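Local coordinates for iron binding protein FbpA (Mannheimia haemolytica, PDB 1Q35), which binds ferric iron in the periplasm, probably as the solute-binding component of a bacterial iron-uptake system, at residues I75-I84 / V247-G255. Numbering follows the deposited sequence.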
loop_
_atom_site.group_PDB
_atom_site.type_symbol
_atom_site.label_atom_id
_atom_site.label_comp_id
_atom_site.label_asym_id
_atom_site.label_seq_id
_atom_site.Cartn_x
_atom_site.Cartn_y
_atom_site.Cartn_z
ATOM N N ILE A 75 22.425 1.476 -1.644
ATOM C CA ILE A 75 22.633 2.733 -0.943
ATOM C C ILE A 75 23.008 2.434 0.499
ATOM O O ILE A 75 22.227 1.843 1.250
ATOM C CB ILE A 75 21.354 3.595 -0.977
ATOM C CG1 ILE A 75 20.882 3.829 -2.418
ATOM C CG2 ILE A 75 21.582 4.913 -0.244
ATOM C CD1 ILE A 75 21.847 4.626 -3.286
ATOM N N ASP A 76 24.213 2.848 0.876
ATOM C CA ASP A 76 24.729 2.653 2.219
ATOM C C ASP A 76 24.771 4.019 2.895
ATOM O O ASP A 76 25.660 4.827 2.629
ATOM C CB ASP A 76 26.124 2.027 2.137
ATOM C CG ASP A 76 26.734 1.742 3.498
ATOM O OD1 ASP A 76 26.019 1.791 4.524
ATOM O OD2 ASP A 76 27.943 1.448 3.632
ATOM N N SER A 77 23.786 4.267 3.755
ATOM C CA SER A 77 23.598 5.549 4.420
ATOM C C SER A 77 23.416 5.335 5.917
ATOM O O SER A 77 22.571 4.549 6.332
ATOM C CB SER A 77 22.352 6.244 3.859
ATOM O OG SER A 77 21.924 7.289 4.713
ATOM N N LYS A 78 24.205 6.039 6.721
ATOM C CA LYS A 78 24.076 5.993 8.178
ATOM C C LYS A 78 22.740 6.584 8.628
ATOM O O LYS A 78 22.195 6.179 9.651
ATOM C CB LYS A 78 25.212 6.753 8.891
ATOM C CG LYS A 78 26.550 6.879 8.144
ATOM C CD LYS A 78 26.841 8.331 7.727
ATOM C CE LYS A 78 25.854 8.874 6.690
ATOM N NZ LYS A 78 25.952 8.176 5.380
ATOM N N VAL A 79 22.242 7.560 7.871
ATOM C CA VAL A 79 20.960 8.199 8.172
ATOM C C VAL A 79 19.804 7.211 7.986
ATOM O O VAL A 79 18.938 7.099 8.853
ATOM C CB VAL A 79 20.742 9.458 7.300
ATOM C CG1 VAL A 79 19.329 10.025 7.494
ATOM C CG2 VAL A 79 21.800 10.515 7.619
ATOM N N LEU A 80 19.798 6.484 6.870
ATOM C CA LEU A 80 18.764 5.475 6.617
ATOM C C LEU A 80 18.852 4.336 7.630
ATOM O O LEU A 80 17.834 3.798 8.060
ATOM C CB LEU A 80 18.879 4.918 5.193
ATOM C CG LEU A 80 18.695 5.905 4.037
ATOM C CD1 LEU A 80 18.878 5.209 2.699
ATOM C CD2 LEU A 80 17.330 6.583 4.103
ATOM N N GLU A 81 20.071 3.980 8.022
ATOM C CA GLU A 81 20.286 2.931 9.009
ATOM C C GLU A 81 19.666 3.293 10.360
ATOM O O GLU A 81 19.048 2.452 11.009
ATOM C CB GLU A 81 21.785 2.676 9.183
ATOM C CG GLU A 81 22.119 1.555 10.150
ATOM C CD GLU A 81 23.606 1.278 10.219
ATOM O OE1 GLU A 81 24.021 0.170 9.822
ATOM O OE2 GLU A 81 24.354 2.170 10.670
ATOM N N LYS A 82 19.839 4.547 10.765
ATOM C CA LYS A 82 19.350 5.045 12.045
ATOM C C LYS A 82 17.833 5.212 12.041
ATOM O O LYS A 82 17.160 4.892 13.024
ATOM C CB LYS A 82 20.005 6.393 12.363
ATOM C CG LYS A 82 19.685 6.947 13.749
ATOM C CD LYS A 82 20.291 8.330 13.952
ATOM C CE LYS A 82 19.747 9.011 15.202
ATOM N NZ LYS A 82 18.668 9.985 14.883
ATOM N N ASN A 83 17.301 5.701 10.925
ATOM C CA ASN A 83 15.898 6.110 10.847
ATOM C C ASN A 83 14.937 4.971 10.532
ATOM O O ASN A 83 13.827 4.943 11.058
ATOM C CB ASN A 83 15.727 7.219 9.807
ATOM C CG ASN A 83 16.269 8.555 10.279
ATOM O OD1 ASN A 83 16.501 8.763 11.472
ATOM N ND2 ASN A 83 16.469 9.472 9.344
ATOM N N ILE A 84 15.351 4.047 9.671
ATOM C CA ILE A 84 14.478 2.971 9.206
ATOM C C ILE A 84 14.862 1.661 9.890
ATOM O O ILE A 84 15.980 1.178 9.701
ATOM C CB ILE A 84 14.571 2.810 7.667
ATOM C CG1 ILE A 84 14.276 4.144 6.967
ATOM C CG2 ILE A 84 13.618 1.703 7.197
ATOM C CD1 ILE A 84 14.451 4.115 5.454
ATOM N N VAL A 247 19.947 10.484 -2.803
ATOM C CA VAL A 247 20.206 9.991 -1.459
ATOM C C VAL A 247 19.703 11.004 -0.435
ATOM O O VAL A 247 19.081 10.623 0.556
ATOM C CB VAL A 247 21.701 9.676 -1.238
ATOM C CG1 VAL A 247 22.001 9.418 0.230
ATOM C CG2 VAL A 247 22.103 8.472 -2.071
ATOM N N LYS A 248 19.938 12.291 -0.673
ATOM C CA LYS A 248 19.435 13.317 0.237
ATOM C C LYS A 248 17.905 13.301 0.328
ATOM O O LYS A 248 17.352 13.516 1.403
ATOM C CB LYS A 248 19.948 14.700 -0.164
ATOM C CG LYS A 248 21.420 14.908 0.192
ATOM C CD LYS A 248 21.961 16.241 -0.290
ATOM C CE LYS A 248 23.408 16.439 0.155
ATOM N NZ LYS A 248 24.154 17.398 -0.709
ATOM N N LEU A 249 17.232 13.033 -0.787
ATOM C CA LEU A 249 15.771 12.936 -0.785
ATOM C C LEU A 249 15.283 11.761 0.060
ATOM O O LEU A 249 14.390 11.934 0.895
ATOM C CB LEU A 249 15.216 12.833 -2.205
ATOM C CG LEU A 249 13.698 12.608 -2.301
ATOM C CD1 LEU A 249 12.911 13.681 -1.556
ATOM C CD2 LEU A 249 13.266 12.556 -3.739
ATOM N N ILE A 250 15.850 10.573 -0.126
ATOM C CA ILE A 250 15.344 9.425 0.619
ATOM C C ILE A 250 15.731 9.512 2.097
ATOM O O ILE A 250 14.956 9.114 2.960
ATOM C CB ILE A 250 15.700 8.066 -0.053
ATOM C CG1 ILE A 250 17.186 7.727 0.020
ATOM C CG2 ILE A 250 15.249 8.065 -1.502
ATOM C CD1 ILE A 250 17.470 6.307 -0.409
ATOM N N GLU A 251 16.893 10.092 2.394
ATOM C CA GLU A 251 17.267 10.393 3.772
ATOM C C GLU A 251 16.278 11.375 4.402
ATOM O O GLU A 251 15.872 11.198 5.547
ATOM C CB GLU A 251 18.697 10.951 3.835
ATOM C CG GLU A 251 19.760 9.888 3.585
ATOM C CD GLU A 251 21.182 10.428 3.525
ATOM O OE1 GLU A 251 22.114 9.627 3.737
ATOM O OE2 GLU A 251 21.371 11.631 3.257
ATOM N N TYR A 252 15.884 12.390 3.646
ATOM C CA TYR A 252 14.901 13.366 4.117
ATOM C C TYR A 252 13.557 12.698 4.413
ATOM O O TYR A 252 12.947 12.956 5.450
ATOM C CB TYR A 252 14.691 14.476 3.084
ATOM C CG TYR A 252 13.774 15.583 3.563
ATOM C CD1 TYR A 252 12.398 15.508 3.370
ATOM C CD2 TYR A 252 14.284 16.698 4.219
ATOM C CE1 TYR A 252 11.552 16.514 3.816
ATOM C CE2 TYR A 252 13.449 17.712 4.667
ATOM C CZ TYR A 252 12.084 17.615 4.459
ATOM O OH TYR A 252 11.254 18.616 4.904
ATOM N N LEU A 253 13.103 11.843 3.504
ATOM C CA LEU A 253 11.808 11.180 3.666
ATOM C C LEU A 253 11.806 10.227 4.863
ATOM O O LEU A 253 10.741 9.955 5.427
ATOM C CB LEU A 253 11.396 10.451 2.382
ATOM C CG LEU A 253 11.088 11.368 1.193
ATOM C CD1 LEU A 253 10.868 10.561 -0.075
ATOM C CD2 LEU A 253 9.890 12.274 1.467
ATOM N N SER A 254 12.983 9.748 5.263
ATOM C CA SER A 254 13.128 8.869 6.425
ATOM C C SER A 254 13.216 9.606 7.767
ATOM O O SER A 254 13.123 8.975 8.817
ATOM C CB SER A 254 14.374 7.983 6.263
ATOM O OG SER A 254 15.569 8.662 6.638
ATOM N N GLY A 255 13.413 10.922 7.728
ATOM C CA GLY A 255 13.681 11.701 8.926
ATOM C C GLY A 255 12.454 12.116 9.716
ATOM O O GLY A 255 11.315 11.909 9.299
HETATM O O HOH W 1 24.726 9.230 3.046
#
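A first torsion of 164° swings the Ser77 hydroxyl away from its own amide nitrogen and toward Glu251, whose chain runs out extended from a CG anti to the carbonyl carbon until its carboxylate meets that hydroxyl. Ser77 OG donates to the anti lone pair of Glu251 OE1 across a short 2.5 Å. Ser77 is the N-cap residue of helix 78-83, and the same OG accepts from Leu80 N at 3.1 Å, so one hydroxyl joins the start of this helix to the flank of the other. A water bridges Glu251 OE1 to Lys78 NZ, giving that oxygen a second donor; the lysine's positive charge and the nearby helix N-terminus would both probably favour the ionised carboxylate. Val79 lies crosswise against the aliphatic part of the glutamate, its CG1 3.8 Å from Glu251 CB.

A turn beyond Val79, Asn83 ND2 donates almost straight (169°) and in its amide plane to Ser254 OG, at 3.0 Å. Ser254 OG in turn donates to Glu251 O within its own helix, forming a relay from the amide to a backbone carbonyl. Between these polar pairs Leu80 wedges inward, its CD1 3.6 Å from Ile250 CD1 and its CD2 over the backbone of Glu251; Ile75 CG2 packs on Val247 CG2 at 4.0 Å.

The axes of segments 78-83 and 247-254 run 20° apart, 9.2 Å at closest. This is helix-to-helix packing in the solute-binding protein fold, away from the iron-binding tyrosines: strands 96-108 and 228-236 underlie its apolar side through Phe96 and Ile236, while helix 16-26 packs against Leu249, Tyr252 and Leu253.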